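Side-chain contacts in C2 domain protein (Ramazzottius varieornatus, PDB 7DF2), which binds calcium ions at one end of a C2-domain beta sandwich and is probably secreted: residues 87-92 with 127-132; 170-175 with 180-185. All blocks are in the same frame, centred on the assembly; numbering follows the deposited sequence. Where two conformers were deposited one is given.

Contact 1. Residues 87-92 with 127-132; sequences GDSVPY and AMRVRA
Tyr92 and Arg131 form a stack in which the arginine lies over one face of the phenol ring. The guanidinium plane is tilted only 16° from the ring and its centre is 4.3 Å from the ring centre, an off-centre cation-pi pair. The better centred part of the arginine is aliphatic: Arg131 CD stands 3.5 Å from the centroid of the Tyr92 ring in a CH-pi contact. With Arg131 CG turned opposite the backbone N (chi1 173°), the extended chain to NE crosses the ring at about a right angle to the tyrosine side chain. Tyr92 OH and Arg131 NH1 are 3.4 Å apart but poorly angled for a bond; NH1 bonds instead to Asn145 OD1 on the neighbouring strand.

A second group of contacts is made by van der Waals touch around Arg129. Ser89 OG lies 3.5 Å from Arg129 CZ, above the guanidinium plane rather than in it, and Ser89 CB is 3.4 Å from Arg129 NH2. Val90 CG1 meets the alkyl part, 4.1 Å from Arg129 CD. The polar ends have other mates: Arg129 pairs with Asp77 and with the carbonyls of Lys80 and Asn83, while Ser89 OG bonds to Asp84 O.

Losing the ring to an alanine at Tyr92 is likely to open a gap over Arg131 CD and leave the guanidinium, still tied to Asn145, freer to shift. Loop residues 87-92 and strand 121-136 are thus joined by the flat faces and alkyl stems of two arginines, whose N-H groups remain available to partners lying outside this interface.

Contact 2. Residues 170-175 with 180-185; sequences IACAGE and SKVYLR
Cys172 and Val182 sit opposite each other in a beta hairpin, where strand 170-173 runs antiparallel to residues 181-185 of strand 181-190 at the margin of a four-stranded sheet of the C2 sandwich. The short strand axes make an angle of 144°, and the side chains alternate between two faces.

On the inner face, Ile170, Cys172, Val182 and Leu184 point toward the other sheet. Val182 CG1, held between its own backbone N and carbonyl carbon (chi1 66°), lies 3.6 Å from Cys172 CB, and Leu184 CD1 reaches the same carbon from two residues further along the strand, the next on this face, at 4.0 Å. Small and branched apolar groups suit this buried layer. Cys172 SG leads away from these neighbours to its disulfide with Cys148 on strand 139-150, a covalent tie between the two sheets. Ile170 CB instead packs against the backbone, 3.5 Å from Leu184 O.

The other face is more open. Ala171 CB meets Tyr183 CE2 at 3.6 Å, obliquely to the ring; a methyl group is small enough to sit beside it. The same ring makes a cation-pi contact with Arg49, a residue of the glycan pocket. Lys181, modelled in two conformers, lays its bent chain past Ala173, and in the conformer given its amino group bonds to Ala178 O.

Paired N-H and C=O groups of Ile170 with Leu184, and of Cys172 with Val182, hold the strands in register. Beyond them, where the chain leaves the strand, Gly174 N reaches Ser180 O at 2.8 Å, with a C=O...N angle of 162°.

How the contacts relate
Contact 1 ties a loop to the outer side of strand 121-136, whereas contact 2 joins neighbouring strands at the margin of the opposing sheet. The first is the more buried, yet the more polar, resting on arginine and aromatic faces without backbone pairing; the second is partly exposed and rests on main-chain hydrogen bonds, with an apolar inner face. They meet through the middle of the sandwich: Met128 and Val130, on the side of strand 121-136 turned from the loop, pack on Leu184, Met128 CB lying 4.0 Å from Leu184 CD1. Met128 also reaches Ile170, so residues 127-132 serve contact 1 with one side and face contact 2 with the other.

Contact 1. Residues 87-92 with 127-132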
loop_
_atom_site.group_PDB
_atom_site.type_symbol
_atom_site.label_atom_id
_atom_site.label_comp_id
_atom_site.label_asym_id
_atom_site.label_seq_id
_atom_site.Cartn_x
_atom_site.Cartn_y
_atom_site.Cartn_z
ATOM N N GLY A 87 9.233 -1.410 11.965
ATOM C CA GLY A 87 10.537 -0.770 11.901
ATOM C C GLY A 87 11.539 -1.470 11.003
ATOM O O GLY A 87 12.482 -0.838 10.519
ATOM N N ASP A 88 11.353 -2.772 10.761
ATOM C CA ASP A 88 12.282 -3.493 9.895
ATOM C C ASP A 88 12.230 -3.003 8.453
ATOM O O ASP A 88 13.200 -3.181 7.706
ATOM C CB ASP A 88 11.991 -4.993 9.930
ATOM C CG ASP A 88 12.526 -5.663 11.181
ATOM O OD1 ASP A 88 12.829 -4.951 12.167
ATOM O OD2 ASP A 88 12.631 -6.906 11.177
ATOM N N SER A 89 11.111 -2.417 8.031
ATOM C CA SER A 89 10.979 -1.917 6.665
ATOM C C SER A 89 10.786 -0.408 6.641
ATOM O O SER A 89 11.620 0.314 6.082
ATOM C CB SER A 89 9.815 -2.613 5.950
ATOM O OG SER A 89 8.661 -2.652 6.773
ATOM N N VAL A 90 9.703 0.081 7.232
ATOM C CA VAL A 90 9.406 1.506 7.304
ATOM C C VAL A 90 8.474 1.730 8.485
ATOM O O VAL A 90 7.440 1.056 8.598
ATOM C CB VAL A 90 8.798 2.023 5.988
ATOM C CG1 VAL A 90 7.706 1.096 5.490
ATOM C CG2 VAL A 90 8.237 3.420 6.186
ATOM N N PRO A 91 8.800 2.656 9.383
ATOM C CA PRO A 91 7.927 2.909 10.534
ATOM C C PRO A 91 6.548 3.355 10.083
ATOM O O PRO A 91 6.404 4.088 9.102
ATOM C CB PRO A 91 8.655 4.023 11.292
ATOM C CG PRO A 91 10.069 3.956 10.817
ATOM C CD PRO A 91 10.005 3.500 9.401
ATOM N N TYR A 92 5.525 2.905 10.816
ATOM C CA TYR A 92 4.149 3.242 10.462
ATOM C C TYR A 92 3.927 4.748 10.433
ATOM O O TYR A 92 3.094 5.240 9.660
ATOM C CB TYR A 92 3.181 2.582 11.446
ATOM C CG TYR A 92 3.205 1.073 11.423
ATOM C CD1 TYR A 92 3.286 0.373 10.229
ATOM C CD2 TYR A 92 3.131 0.341 12.603
ATOM C CE1 TYR A 92 3.296 -1.016 10.212
ATOM C CE2 TYR A 92 3.150 -1.029 12.595
ATOM C CZ TYR A 92 3.233 -1.707 11.406
ATOM O OH TYR A 92 3.241 -3.078 11.413
ATOM N N ALA A 127 7.349 -3.003 -2.834
ATOM C CA ALA A 127 6.264 -3.502 -1.997
ATOM C C ALA A 127 5.245 -2.395 -1.769
ATOM O O ALA A 127 5.558 -1.378 -1.142
ATOM C CB ALA A 127 6.800 -4.013 -0.666
ATOM N N MET A 128 4.036 -2.591 -2.280
ATOM C CA MET A 128 2.911 -1.755 -1.876
ATOM C C MET A 128 2.466 -2.229 -0.497
ATOM O O MET A 128 2.146 -3.411 -0.327
ATOM C CB MET A 128 1.777 -1.865 -2.891
ATOM C CG MET A 128 2.142 -1.281 -4.248
ATOM S SD MET A 128 0.758 -1.345 -5.398
ATOM C CE MET A 128 0.753 -3.057 -5.907
ATOM N N ARG A 129 2.504 -1.335 0.493
ATOM C CA ARG A 129 2.209 -1.685 1.881
ATOM C C ARG A 129 0.967 -0.929 2.328
ATOM O O ARG A 129 0.860 0.279 2.102
ATOM C CB ARG A 129 3.384 -1.351 2.812
ATOM C CG ARG A 129 4.627 -2.198 2.583
ATOM C CD ARG A 129 5.635 -1.955 3.702
ATOM N NE ARG A 129 6.848 -2.739 3.500
ATOM C CZ ARG A 129 7.036 -3.964 3.978
ATOM N NH1 ARG A 129 6.089 -4.563 4.698
ATOM N NH2 ARG A 129 8.178 -4.593 3.739
ATOM N N VAL A 130 0.034 -1.634 2.971
ATOM C CA VAL A 130 -1.144 -1.014 3.567
ATOM C C VAL A 130 -1.315 -1.587 4.963
ATOM O O VAL A 130 -1.142 -2.793 5.176
ATOM C CB VAL A 130 -2.429 -1.259 2.740
ATOM C CG1 VAL A 130 -3.661 -0.700 3.460
ATOM C CG2 VAL A 130 -2.315 -0.638 1.350
ATOM N N ARG A 131 -1.636 -0.725 5.917
ATOM C CA ARG A 131 -1.998 -1.186 7.251
ATOM C C ARG A 131 -3.355 -0.612 7.627
ATOM O O ARG A 131 -3.603 0.591 7.466
ATOM C CB ARG A 131 -0.943 -0.795 8.289
ATOM C CG ARG A 131 -1.366 -1.113 9.746
ATOM C CD ARG A 131 -0.194 -0.831 10.692
ATOM N NE ARG A 131 -0.532 -1.031 12.096
ATOM C CZ ARG A 131 -0.449 -2.200 12.724
ATOM N NH1 ARG A 131 -0.043 -3.278 12.074
ATOM N NH2 ARG A 131 -0.770 -2.289 14.007
ATOM N N ALA A 132 -4.236 -1.471 8.126
ATOM C CA ALA A 132 -5.553 -1.055 8.578
ATOM C C ALA A 132 -5.717 -1.431 10.040
ATOM O O ALA A 132 -5.438 -2.568 10.426
ATOM C CB ALA A 132 -6.660 -1.707 7.737
#

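Contact 2. Residues 170-175 with 180-185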
loop_
_atom_site.group_PDB
_atom_site.type_symbol
_atom_site.label_atom_id
_atom_site.label_comp_id
_atom_site.label_asym_id
_atom_site.label_seq_id
_atom_site.Cartn_x
_atom_site.Cartn_y
_atom_site.Cartn_z
ATOM N N ILE A 170 -5.816 -5.516 -8.083
ATOM C CA ILE A 170 -5.123 -6.636 -7.445
ATOM C C ILE A 170 -5.744 -6.875 -6.077
ATOM O O ILE A 170 -5.826 -5.951 -5.259
ATOM C CB ILE A 170 -3.618 -6.352 -7.302
ATOM C CG1 ILE A 170 -2.991 -6.035 -8.668
ATOM C CG2 ILE A 170 -2.910 -7.498 -6.555
ATOM C CD1 ILE A 170 -1.671 -5.298 -8.577
ATOM N N ALA A 171 -6.149 -8.119 -5.814
ATOM C CA ALA A 171 -6.789 -8.483 -4.549
ATOM C C ALA A 171 -5.695 -8.912 -3.587
ATOM O O ALA A 171 -5.265 -10.069 -3.587
ATOM C CB ALA A 171 -7.815 -9.593 -4.754
ATOM N N CYS A 172 -5.252 -7.982 -2.751
ATOM C CA CYS A 172 -4.084 -8.181 -1.910
ATOM C C CYS A 172 -4.514 -8.736 -0.559
ATOM O O CYS A 172 -5.207 -8.049 0.198
ATOM C CB CYS A 172 -3.348 -6.862 -1.712
ATOM S SG CYS A 172 -1.745 -7.124 -1.041
ATOM N N ALA A 173 -4.079 -9.953 -0.247
ATOM C CA ALA A 173 -4.552 -10.637 0.950
ATOM C C ALA A 173 -3.893 -10.115 2.219
ATOM O O ALA A 173 -2.697 -9.805 2.239
ATOM C CB ALA A 173 -4.291 -12.146 0.836
ATOM N N GLY A 174 -4.669 -10.090 3.311
ATOM C CA GLY A 174 -4.096 -9.752 4.602
ATOM C C GLY A 174 -3.077 -10.778 5.058
ATOM O O GLY A 174 -3.189 -11.974 4.764
ATOM N N GLU A 175 -2.052 -10.304 5.779
ATOM C CA GLU A 175 -1.011 -11.222 6.247
ATOM C C GLU A 175 -1.532 -12.164 7.328
ATOM O O GLU A 175 -1.124 -13.335 7.378
ATOM C CB GLU A 175 0.219 -10.456 6.747
ATOM C CG GLU A 175 0.146 -9.893 8.170
ATOM C CD GLU A 175 1.419 -9.145 8.604
ATOM O OE1 GLU A 175 2.471 -9.257 7.935
ATOM O OE2 GLU A 175 1.360 -8.432 9.627
ATOM N N SER A 180 -9.367 -11.275 4.278
ATOM C CA SER A 180 -9.433 -9.822 4.216
ATOM C C SER A 180 -8.548 -9.346 3.067
ATOM O O SER A 180 -7.392 -9.764 2.957
ATOM C CB SER A 180 -8.973 -9.217 5.548
ATOM O OG SER A 180 -9.063 -7.806 5.519
ATOM N N LYS A 181 -9.090 -8.476 2.212
ATOM C CA LYS A 181 -8.391 -8.042 1.011
ATOM C C LYS A 181 -8.407 -6.528 0.907
ATOM O O LYS A 181 -9.430 -5.894 1.175
ATOM C CB LYS A 181 -9.025 -8.618 -0.260
ATOM C CG LYS A 181 -9.314 -10.112 -0.189
ATOM C CD LYS A 181 -8.096 -10.958 -0.467
ATOM C CE LYS A 181 -8.551 -12.390 -0.771
ATOM N NZ LYS A 181 -7.567 -13.430 -0.366
ATOM N N VAL A 182 -7.273 -5.952 0.518
ATOM C CA VAL A 182 -7.221 -4.587 0.018
ATOM C C VAL A 182 -7.029 -4.688 -1.488
ATOM O O VAL A 182 -6.219 -5.488 -1.967
ATOM C CB VAL A 182 -6.120 -3.735 0.677
ATOM C CG1 VAL A 182 -4.732 -4.223 0.331
ATOM C CG2 VAL A 182 -6.278 -2.271 0.225
ATOM N N TYR A 183 -7.817 -3.931 -2.233
ATOM C CA TYR A 183 -7.750 -3.970 -3.682
ATOM C C TYR A 183 -6.885 -2.814 -4.142
ATOM O O TYR A 183 -7.141 -1.663 -3.769
ATOM C CB TYR A 183 -9.141 -3.907 -4.298
ATOM C CG TYR A 183 -9.916 -5.167 -3.983
ATOM C CD1 TYR A 183 -10.541 -5.318 -2.758
ATOM C CD2 TYR A 183 -9.965 -6.220 -4.888
ATOM C CE1 TYR A 183 -11.227 -6.503 -2.435
ATOM C CE2 TYR A 183 -10.655 -7.395 -4.585
ATOM C CZ TYR A 183 -11.282 -7.522 -3.356
ATOM O OH TYR A 183 -11.971 -8.673 -3.034
ATOM N N LEU A 184 -5.856 -3.132 -4.923
ATOM C CA LEU A 184 -4.822 -2.174 -5.302
ATOM C C LEU A 184 -4.676 -2.111 -6.813
ATOM O O LEU A 184 -4.949 -3.083 -7.522
ATOM C CB LEU A 184 -3.463 -2.558 -4.705
ATOM C CG LEU A 184 -3.405 -2.691 -3.191
ATOM C CD1 LEU A 184 -2.035 -3.198 -2.763
ATOM C CD2 LEU A 184 -3.713 -1.332 -2.561
ATOM N N ARG A 185 -4.223 -0.956 -7.298
ATOM C CA ARG A 185 -3.741 -0.820 -8.670
ATOM C C ARG A 185 -2.450 -0.028 -8.636
ATOM O O ARG A 185 -2.241 0.797 -7.743
ATOM C CB ARG A 185 -4.725 -0.069 -9.576
ATOM C CG ARG A 185 -6.103 -0.652 -9.681
ATOM C CD ARG A 185 -6.873 0.065 -10.781
ATOM N NE ARG A 185 -6.956 1.514 -10.587
ATOM C CZ ARG A 185 -7.323 2.366 -11.541
ATOM N NH1 ARG A 185 -7.617 1.907 -12.760
ATOM N NH2 ARG A 185 -7.391 3.672 -11.290
HETATM O O HOH W 1 -5.937 -12.474 -3.049
#